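Long-range contact in putative xylanase (Bacteroides fragilis, PDB 2P1G), which is of unproven function but may hydrolyse glycosidic bonds in polysaccharides such as xylan, although it belongs with amidase-like proteins: residues Val9-Tyr21 with Leu205-Gly217. Residues are numbered along the deposited sequence; the frame is centred on the assembly and turned at random.
Sequences VLSNGLGFVDTPY and LHASSKEGKVVVG
Val214 and Thr19 meet through their backbones: Val214 N donates to Thr19 O at 2.8 Å, in the plane of that carbonyl, and Asp18 N returns a bond of 2.8 Å to Val214 O. A third, nearly straight bond (176°) runs from Tyr21 N to Gly212 O, whose carbonyl plane it meets from well above. Together they lay Asp18-Tyr21 along strand 213-216, the edge of the hairpin 201-216, as a single beta bridge between Pro20 and Lys213 without forming a regular strand. The type II turn from Phe16 to Thr19 presents Asp18 N and Thr19 O; Phe16 O closes it, accepting Thr19 N and Thr19 OG1 from one face. The Val214 side chain points toward this turn, CB 3.2 Å from Phe16 O, with CG1 at Phe16 CB and CG2 at Thr19 CB.

Beside the bridge, the side chains of Asp18 and Lys213 point the same way, the extended lysine bringing NZ into a long salt bridge, 3.7 Å from Asp18 OD1. Tyr21 reaches across the hairpin with CG anti to its backbone N (chi1 -176°). Ser209 CB lies over the ring face, a CH-pi contact 4.0 Å from the centroid, while Ala207 O sits near the ring plane at the edge and Ala207 CB touches CD1.

At the other end the contact is apolar. Leu205 CD2 packs against the backbone of Gly13, 3.6 Å from its C, and meets Leu10 CD1 and Leu14 CD2, crossing both side chains at a slant; its other methyl, CD1, meets Val17 CG2. Val216 CG2 touches Leu14 CD2, and Ile196 of strand 189-198 also touches Leu10 and Val216. Asn12 and Phe16 instead face helix 43-54, Phe16 meeting Phe46 edge-to-face. Main-chain bonds thus fix the register, whereas leucine and valine methyls seat the N-terminal helix against the hairpin.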
# COMPACT_ATOMS: atom_id res chain seq x y z
N VAL A 9 -6.88 7.27 -7.42
CA VAL A 9 -6.94 7.51 -8.90
C VAL A 9 -5.80 8.41 -9.35
O VAL A 9 -5.24 9.19 -8.58
CB VAL A 9 -8.28 8.10 -9.34
CG1 VAL A 9 -8.25 9.68 -9.30
CG2 VAL A 9 -8.65 7.60 -10.72
N LEU A 10 -5.48 8.31 -10.63
CA LEU A 10 -4.35 9.00 -11.18
C LEU A 10 -4.45 10.51 -11.02
O LEU A 10 -3.49 11.13 -10.59
CB LEU A 10 -4.16 8.60 -12.64
CG LEU A 10 -2.77 8.83 -13.20
CD1 LEU A 10 -1.69 8.32 -12.24
CD2 LEU A 10 -2.70 8.16 -14.57
N SER A 11 -5.61 11.10 -11.32
CA SER A 11 -5.72 12.56 -11.21
C SER A 11 -5.49 13.05 -9.79
O SER A 11 -4.80 14.06 -9.57
CB SER A 11 -7.07 13.07 -11.74
OG SER A 11 -8.14 12.59 -10.94
N ASN A 12 -6.05 12.36 -8.80
CA ASN A 12 -5.79 12.74 -7.42
C ASN A 12 -4.34 12.51 -7.00
O ASN A 12 -3.71 13.37 -6.36
CB ASN A 12 -6.78 12.08 -6.47
CG ASN A 12 -8.13 12.77 -6.49
OD1 ASN A 12 -8.26 13.93 -6.09
ND2 ASN A 12 -9.14 12.07 -6.96
N GLY A 13 -3.79 11.36 -7.41
CA GLY A 13 -2.40 11.02 -7.13
C GLY A 13 -1.43 12.05 -7.70
O GLY A 13 -0.47 12.44 -7.03
N LEU A 14 -1.70 12.50 -8.92
CA LEU A 14 -0.77 13.39 -9.60
C LEU A 14 -0.66 14.74 -8.91
O LEU A 14 0.37 15.41 -9.01
CB LEU A 14 -1.11 13.53 -11.09
CG LEU A 14 -0.70 12.35 -11.97
CD1 LEU A 14 -1.37 12.48 -13.34
CD2 LEU A 14 0.84 12.24 -12.11
N GLY A 15 -1.71 15.13 -8.19
CA GLY A 15 -1.69 16.36 -7.40
C GLY A 15 -0.66 16.36 -6.28
O GLY A 15 -0.34 17.41 -5.70
N PHE A 16 -0.12 15.18 -5.98
CA PHE A 16 0.87 15.04 -4.92
C PHE A 16 2.30 15.10 -5.43
O PHE A 16 3.24 15.01 -4.63
CB PHE A 16 0.69 13.70 -4.20
CG PHE A 16 -0.44 13.70 -3.22
CD1 PHE A 16 -0.21 13.99 -1.88
CD2 PHE A 16 -1.72 13.37 -3.64
CE1 PHE A 16 -1.26 13.98 -0.97
CE2 PHE A 16 -2.79 13.35 -2.70
CZ PHE A 16 -2.54 13.65 -1.38
N VAL A 17 2.48 15.23 -6.73
CA VAL A 17 3.85 15.18 -7.27
C VAL A 17 4.71 16.26 -6.59
O VAL A 17 4.31 17.41 -6.48
CB VAL A 17 3.87 15.24 -8.83
CG1 VAL A 17 5.28 15.52 -9.39
CG2 VAL A 17 3.34 13.93 -9.41
N ASP A 18 5.89 15.84 -6.11
CA ASP A 18 6.86 16.70 -5.44
C ASP A 18 6.61 16.90 -3.95
O ASP A 18 7.41 17.53 -3.27
CB ASP A 18 7.02 18.06 -6.13
CG ASP A 18 7.66 17.95 -7.49
OD1 ASP A 18 8.52 17.05 -7.68
OD2 ASP A 18 7.30 18.76 -8.36
N THR A 19 5.51 16.36 -3.43
CA THR A 19 5.26 16.35 -1.97
C THR A 19 6.38 15.55 -1.30
O THR A 19 6.71 14.45 -1.74
CB THR A 19 3.90 15.70 -1.63
OG1 THR A 19 2.85 16.47 -2.21
CG2 THR A 19 3.68 15.63 -0.10
N PRO A 20 7.01 16.13 -0.27
CA PRO A 20 8.13 15.47 0.39
C PRO A 20 7.75 14.13 0.99
O PRO A 20 6.64 13.97 1.49
CB PRO A 20 8.51 16.44 1.52
CG PRO A 20 7.97 17.77 1.08
CD PRO A 20 6.74 17.47 0.29
N TYR A 21 8.68 13.18 0.94
CA TYR A 21 8.56 11.92 1.64
C TYR A 21 9.00 12.09 3.09
O TYR A 21 9.99 12.76 3.38
CB TYR A 21 9.44 10.88 0.97
CG TYR A 21 9.34 9.51 1.57
CD1 TYR A 21 8.61 8.52 0.93
CD2 TYR A 21 9.99 9.18 2.77
CE1 TYR A 21 8.51 7.28 1.45
CE2 TYR A 21 9.89 7.90 3.30
CZ TYR A 21 9.15 6.96 2.63
OH TYR A 21 9.02 5.68 3.12
N LEU A 205 3.78 5.88 -10.13
CA LEU A 205 3.67 7.10 -9.39
C LEU A 205 3.69 6.70 -7.91
O LEU A 205 2.84 5.93 -7.47
CB LEU A 205 2.34 7.80 -9.76
CG LEU A 205 1.89 8.98 -8.88
CD1 LEU A 205 2.88 10.17 -8.90
CD2 LEU A 205 0.48 9.43 -9.30
N HIS A 206 4.68 7.19 -7.15
CA HIS A 206 4.90 6.65 -5.82
C HIS A 206 5.66 7.62 -4.94
O HIS A 206 6.32 8.54 -5.45
CB HIS A 206 5.62 5.29 -5.91
CG HIS A 206 7.05 5.38 -6.35
ND1 HIS A 206 7.44 5.87 -7.58
CD2 HIS A 206 8.20 4.99 -5.74
CE1 HIS A 206 8.75 5.80 -7.70
NE2 HIS A 206 9.23 5.26 -6.60
N ALA A 207 5.54 7.45 -3.62
CA ALA A 207 6.33 8.22 -2.70
C ALA A 207 7.64 7.48 -2.53
O ALA A 207 7.66 6.36 -2.03
CB ALA A 207 5.61 8.40 -1.37
N SER A 208 8.72 8.13 -2.96
CA SER A 208 10.06 7.53 -3.03
C SER A 208 10.96 8.06 -1.90
O SER A 208 11.17 9.26 -1.81
CB SER A 208 10.69 7.90 -4.38
OG SER A 208 12.06 7.49 -4.46
N SER A 209 11.48 7.17 -1.06
CA SER A 209 12.45 7.57 -0.06
C SER A 209 13.79 7.87 -0.76
O SER A 209 14.57 8.69 -0.29
CB SER A 209 12.63 6.49 1.01
OG SER A 209 13.07 5.28 0.42
N LYS A 210 14.02 7.22 -1.90
CA LYS A 210 15.23 7.47 -2.71
C LYS A 210 15.29 8.91 -3.23
O LYS A 210 16.32 9.59 -3.07
CB LYS A 210 15.33 6.47 -3.85
CG LYS A 210 16.60 6.56 -4.70
CD LYS A 210 16.67 5.44 -5.72
CE LYS A 210 17.81 5.66 -6.69
NZ LYS A 210 18.09 4.45 -7.50
N GLU A 211 14.19 9.38 -3.82
CA GLU A 211 14.08 10.74 -4.36
C GLU A 211 13.68 11.74 -3.30
O GLU A 211 13.80 12.95 -3.50
CB GLU A 211 13.04 10.79 -5.51
CG GLU A 211 13.22 9.72 -6.58
CD GLU A 211 14.21 10.12 -7.67
OE1 GLU A 211 15.40 10.36 -7.34
OE2 GLU A 211 13.79 10.18 -8.85
N GLY A 212 13.17 11.23 -2.18
CA GLY A 212 12.72 12.07 -1.07
C GLY A 212 11.41 12.79 -1.31
O GLY A 212 11.10 13.77 -0.63
N LYS A 213 10.63 12.32 -2.28
CA LYS A 213 9.36 12.95 -2.61
C LYS A 213 8.51 12.05 -3.50
O LYS A 213 9.00 11.03 -4.00
CB LYS A 213 9.59 14.29 -3.32
CG LYS A 213 10.26 14.15 -4.69
CD LYS A 213 10.89 15.48 -5.11
CE LYS A 213 11.50 15.38 -6.51
NZ LYS A 213 12.14 16.68 -6.92
N VAL A 214 7.25 12.45 -3.68
CA VAL A 214 6.34 11.76 -4.63
C VAL A 214 6.79 12.07 -6.05
O VAL A 214 6.95 13.24 -6.41
CB VAL A 214 4.87 12.21 -4.47
CG1 VAL A 214 3.96 11.57 -5.55
CG2 VAL A 214 4.35 11.86 -3.07
N VAL A 215 7.01 11.02 -6.84
CA VAL A 215 7.48 11.17 -8.23
C VAL A 215 6.79 10.19 -9.18
O VAL A 215 6.31 9.14 -8.76
CB VAL A 215 9.01 10.91 -8.35
CG1 VAL A 215 9.80 11.88 -7.48
CG2 VAL A 215 9.34 9.46 -7.99
N VAL A 216 6.75 10.55 -10.46
CA VAL A 216 6.51 9.56 -11.50
C VAL A 216 7.90 8.95 -11.76
O VAL A 216 8.84 9.67 -12.18
CB VAL A 216 5.92 10.22 -12.76
CG1 VAL A 216 5.77 9.20 -13.91
CG2 VAL A 216 4.57 10.86 -12.45
N GLY A 217 8.05 7.67 -11.47
CA GLY A 217 9.35 6.99 -11.59
C GLY A 217 9.90 7.13 -13.00
O GLY A 217 9.13 7.08 -13.97